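Local atomic coordinates of uricase (PDB entry 2YZC), a protein that catalyses the oxidation of uric acid by molecular oxygen to 5-hydroxyisourate, releasing hydrogen peroxide, on the path to allantoin. Residues Asp51-Ala54 / Ala55-Gly59. Sequence-based numbering, arbitrary orientation.
Sequences DFEA and AHTAG
H56 reaches back along the first turn of the short helix 53-57 and grips the backbone of F52, the N-cap residue. Its ND1 donates to F52 O at 2.7 Å with a nearly straight N-H...O angle of 173°. The oxygen lies in the imidazole plane, while ND1 itself stands above the plane of the carbonyl group. With CG beside the backbone N and anti to the carbonyl carbon (chi1 -68°), the ring swings back toward the start of the helix, where CE1 also packs 3.9 Å from CB of F52. F52 O also receives a weak bond from H56 N, and CB of A55 sits 3.5 Å from F52 O. This inner side is the tight part of the contact: F52, A55 and H56 are buried, the F52 ring meets Y20 edge-to-face, and H56 packs on strand 13-31 and on Q223 of a neighbouring subunit.

The solvent side is carried by the exposed residues E53 and A58. E53 folds its side chain at chi2 (72°), bringing OE2 within 3.4 Å of the methyl CG2 of T57, which itself packs on Y227 of the neighbouring subunit. Beneath them runs the backbone framework: E53 O accepts T57 N at 2.9 Å in a regular helical bond, T57 OG1 adds a longer one of 3.3 Å to E53 O, and A58 N bonds to A54 O. With an alanine at H56, F52 O is likely to lose its short side-chain donor, and a gap would probably open beside CB of F52. The side chain of A55 is about 8 Å from a bound allantoate, so the turn lies near the ligand pocket without touching the ligand. As the donor to F52 O, ND1 carries a proton in this bond, and the nearly straight, in-plane geometry probably holds the ring's rotation.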
loop_
_atom_site.group_PDB
_atom_site.type_symbol
_atom_site.label_atom_id
_atom_site.label_comp_id
_atom_site.label_asym_id
_atom_site.label_seq_id
_atom_site.Cartn_x
_atom_site.Cartn_y
_atom_site.Cartn_z
ATOM N N ASP A 51 -6.757 -22.065 27.684
ATOM C CA ASP A 51 -7.834 -21.612 28.548
ATOM C C ASP A 51 -7.699 -20.134 28.882
ATOM O O ASP A 51 -6.988 -19.756 29.815
ATOM C CB ASP A 51 -7.864 -22.438 29.834
ATOM C CG ASP A 51 -8.814 -21.866 30.860
ATOM O OD1 ASP A 51 -9.833 -21.268 30.454
ATOM O OD2 ASP A 51 -8.547 -22.020 32.069
ATOM N N PHE A 52 -8.396 -19.304 28.111
ATOM C CA PHE A 52 -8.364 -17.860 28.302
ATOM C C PHE A 52 -9.765 -17.325 28.572
ATOM O O PHE A 52 -10.069 -16.166 28.302
ATOM C CB PHE A 52 -7.767 -17.192 27.063
ATOM C CG PHE A 52 -6.345 -17.602 26.790
ATOM C CD1 PHE A 52 -6.005 -18.258 25.611
ATOM C CD2 PHE A 52 -5.352 -17.365 27.735
ATOM C CE1 PHE A 52 -4.697 -18.680 25.379
ATOM C CE2 PHE A 52 -4.043 -17.783 27.511
ATOM C CZ PHE A 52 -3.717 -18.443 26.331
ATOM N N GLU A 53 -10.608 -18.187 29.125
ATOM C CA GLU A 53 -11.988 -17.848 29.448
ATOM C C GLU A 53 -12.105 -16.623 30.356
ATOM O O GLU A 53 -12.796 -15.657 30.024
ATOM C CB GLU A 53 -12.654 -19.052 30.119
ATOM C CG GLU A 53 -14.125 -18.880 30.459
ATOM C CD GLU A 53 -15.010 -18.888 29.231
ATOM O OE1 GLU A 53 -14.679 -19.601 28.261
ATOM O OE2 GLU A 53 -16.047 -18.196 29.242
ATOM N N ALA A 54 -11.427 -16.668 31.501
ATOM C CA ALA A 54 -11.471 -15.574 32.473
ATOM C C ALA A 54 -10.935 -14.252 31.938
ATOM O O ALA A 54 -11.412 -13.178 32.318
ATOM C CB ALA A 54 -10.703 -15.966 33.737
ATOM N N ALA A 55 -9.928 -14.325 31.076
ATOM C CA ALA A 55 -9.353 -13.118 30.498
ATOM C C ALA A 55 -10.429 -12.379 29.710
ATOM O O ALA A 55 -10.484 -11.146 29.722
ATOM C CB ALA A 55 -8.186 -13.476 29.585
ATOM N N HIS A 56 -11.280 -13.139 29.026
ATOM C CA HIS A 56 -12.357 -12.558 28.228
ATOM C C HIS A 56 -13.593 -12.146 29.034
ATOM O O HIS A 56 -14.117 -11.050 28.854
ATOM C CB HIS A 56 -12.793 -13.533 27.124
ATOM C CG HIS A 56 -11.761 -13.747 26.059
ATOM N ND1 HIS A 56 -10.678 -14.583 26.227
ATOM C CD2 HIS A 56 -11.640 -13.218 24.818
ATOM C CE1 HIS A 56 -9.936 -14.562 25.133
ATOM N NE2 HIS A 56 -10.497 -13.742 24.263
ATOM N N THR A 57 -14.054 -13.018 29.927
ATOM C CA THR A 57 -15.256 -12.723 30.700
ATOM C C THR A 57 -15.091 -11.830 31.923
ATOM O O THR A 57 -16.057 -11.207 32.363
ATOM C CB THR A 57 -15.950 -14.019 31.162
ATOM O OG1 THR A 57 -15.109 -14.701 32.100
ATOM C CG2 THR A 57 -16.225 -14.928 29.975
ATOM N N ALA A 58 -13.887 -11.753 32.479
ATOM C CA ALA A 58 -13.687 -10.931 33.667
ATOM C C ALA A 58 -12.431 -10.067 33.633
ATOM O O ALA A 58 -12.147 -9.341 34.587
ATOM C CB ALA A 58 -13.670 -11.821 34.904
ATOM N N GLY A 59 -11.677 -10.137 32.541
ATOM C CA GLY A 59 -10.465 -9.342 32.452
ATOM C C GLY A 59 -9.386 -9.821 33.409
ATOM O O GLY A 59 -8.489 -9.059 33.771
HETATM O O HOH W 1 -8.134 -16.818 31.241
#